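Local coordinates for protein PaxB (Photorhabdus luminescens, PDB 6EK4) that is probably the B component of a two-component alpha-helical pore-forming toxin, acting with a partner protein to perforate target-cell membranes, at residues A[20-25]-A[56-61]. Residues are numbered along the deposited sequence; the frame is centred on the assembly and turned at random.
Sequences KTLSQA and DLDEAA. With NA (sodium ion), chain E.
Leu22 overlaps the ends of three side chains on the facing helix: its CD2 lies 3.9 Å from CD2 of Leu57 and 4.0 Å from OD1 of Asp58, while its other methyl, CD1, lies more loosely against the CB of Ala61. The side chains of Leu22 and Leu57 cross at about a right angle and meet at their CD2 methyls. In Leu22 a first torsion of -159°, with CG opposite the backbone N, carries the isobutyl group out toward the other helix. The axes of 20-25 and 56-61 approach to 10.0 Å. A short side chain at Ala61, one turn beyond Leu57, is consistent with the branched leucine reaching across to it.

Beside this apolar patch lies a polar one. Ser23 and Asp58 are the closest backbone pair, their CA atoms 6.3 Å apart, and the Ser23 OG stands 2.7 Å from Asp58 OD1, within hydrogen-bonding distance; the same hydroxyl also lies within reach of the Val19 carbonyl oxygen one turn earlier. Serine is small enough for this CA separation, and Asp58 CG, anti to the backbone N (chi1 -167°), brings OD1 to it. The second carboxylate oxygen, OD2, forms a salt bridge with Arg62, which probably offsets the cost of burying the charge.

Segments 20-25 and 56-61, on helices 19-35 and 42-73, run roughly antiparallel, at 151°, inside the elongated helical bundle. Leu22 also packs on helix 247-321, Leu57 and Ala61 meet helix 101-141, and Tyr347 of helix 326-348 touches both Ser23 and Ala61.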
loop_
_atom_site.group_PDB
_atom_site.type_symbol
_atom_site.label_atom_id
_atom_site.label_comp_id
_atom_site.label_asym_id
_atom_site.label_seq_id
_atom_site.Cartn_x
_atom_site.Cartn_y
_atom_site.Cartn_z
ATOM N N LYS A 20 -7.965 13.831 10.450
ATOM C CA LYS A 20 -8.091 12.373 10.550
ATOM C C LYS A 20 -7.527 11.710 9.296
ATOM O O LYS A 20 -6.776 10.741 9.386
ATOM C CB LYS A 20 -9.553 11.959 10.751
ATOM C CG LYS A 20 -9.731 10.505 11.163
ATOM C CD LYS A 20 -11.198 10.115 11.246
ATOM C CE LYS A 20 -11.363 8.699 11.770
ATOM N NZ LYS A 20 -12.737 8.170 11.548
ATOM N N THR A 21 -7.896 12.240 8.132
ATOM C CA THR A 21 -7.350 11.777 6.857
ATOM C C THR A 21 -5.829 11.960 6.810
ATOM O O THR A 21 -5.117 11.140 6.224
ATOM C CB THR A 21 -7.999 12.527 5.675
ATOM O OG1 THR A 21 -9.417 12.329 5.705
ATOM C CG2 THR A 21 -7.452 12.034 4.341
ATOM N N LEU A 22 -5.346 13.033 7.434
ATOM C CA LEU A 22 -3.913 13.312 7.524
ATOM C C LEU A 22 -3.223 12.283 8.419
ATOM O O LEU A 22 -2.242 11.663 8.013
ATOM C CB LEU A 22 -3.677 14.730 8.069
ATOM C CG LEU A 22 -2.325 15.401 7.792
ATOM C CD1 LEU A 22 -2.375 16.862 8.214
ATOM C CD2 LEU A 22 -1.168 14.689 8.482
ATOM N N SER A 23 -3.750 12.106 9.630
ATOM C CA SER A 23 -3.137 11.220 10.625
ATOM C C SER A 23 -3.276 9.736 10.282
ATOM O O SER A 23 -2.372 8.948 10.564
ATOM C CB SER A 23 -3.724 11.489 12.013
ATOM O OG SER A 23 -3.406 12.799 12.452
ATOM N N GLN A 24 -4.406 9.358 9.688
ATOM C CA GLN A 24 -4.634 7.975 9.270
ATOM C C GLN A 24 -3.678 7.580 8.144
ATOM O O GLN A 24 -3.218 6.440 8.089
ATOM C CB GLN A 24 -6.088 7.772 8.825
ATOM C CG GLN A 24 -6.458 6.334 8.475
ATOM C CD GLN A 24 -6.367 5.395 9.663
ATOM O OE1 GLN A 24 -7.001 5.618 10.695
ATOM N NE2 GLN A 24 -5.579 4.332 9.523
ATOM N N ALA A 25 -3.387 8.524 7.251
ATOM C CA ALA A 25 -2.436 8.292 6.166
ATOM C C ALA A 25 -1.021 8.080 6.703
ATOM O O ALA A 25 -0.279 7.243 6.189
ATOM C CB ALA A 25 -2.461 9.449 5.181
ATOM N N ASP A 56 6.782 12.978 11.987
ATOM C CA ASP A 56 7.235 14.312 12.392
ATOM C C ASP A 56 6.276 15.402 11.914
ATOM O O ASP A 56 6.025 16.370 12.633
ATOM C CB ASP A 56 8.643 14.606 11.853
ATOM C CG ASP A 56 9.736 13.883 12.623
ATOM O OD1 ASP A 56 9.530 13.551 13.811
ATOM O OD2 ASP A 56 10.818 13.663 12.039
ATOM N N LEU A 57 5.762 15.250 10.695
ATOM C CA LEU A 57 4.784 16.190 10.140
ATOM C C LEU A 57 3.490 16.142 10.949
ATOM O O LEU A 57 2.908 17.182 11.262
ATOM C CB LEU A 57 4.503 15.868 8.668
ATOM C CG LEU A 57 3.678 16.884 7.867
ATOM C CD1 LEU A 57 4.077 16.853 6.400
ATOM C CD2 LEU A 57 2.179 16.654 8.009
ATOM N N ASP A 58 3.053 14.931 11.284
ATOM C CA ASP A 58 1.858 14.730 12.103
ATOM C C ASP A 58 2.016 15.370 13.484
ATOM O O ASP A 58 1.079 15.983 13.995
ATOM C CB ASP A 58 1.564 13.234 12.252
ATOM C CG ASP A 58 0.183 12.961 12.818
ATOM O OD1 ASP A 58 -0.799 13.534 12.304
ATOM O OD2 ASP A 58 0.080 12.163 13.771
ATOM N N GLU A 59 3.201 15.219 14.073
ATOM C CA GLU A 59 3.528 15.839 15.363
ATOM C C GLU A 59 3.438 17.361 15.289
ATOM O O GLU A 59 2.915 18.002 16.202
ATOM C CB GLU A 59 4.937 15.432 15.820
ATOM C CG GLU A 59 5.044 14.005 16.341
ATOM C CD GLU A 59 6.475 13.488 16.378
ATOM O OE1 GLU A 59 7.415 14.300 16.531
ATOM O OE2 GLU A 59 6.660 12.260 16.261
ATOM N N ALA A 60 3.954 17.929 14.202
ATOM C CA ALA A 60 3.915 19.372 13.984
ATOM C C ALA A 60 2.481 19.870 13.828
ATOM O O ALA A 60 2.121 20.924 14.357
ATOM C CB ALA A 60 4.738 19.744 12.760
ATOM N N ALA A 61 1.667 19.105 13.103
ATOM C CA ALA A 61 0.260 19.445 12.897
ATOM C C ALA A 61 -0.525 19.419 14.210
ATOM O O ALA A 61 -1.326 20.317 14.472
ATOM C CB ALA A 61 -0.370 18.496 11.888
HETATM NA NA NA E . 10.471 13.579 16.296
#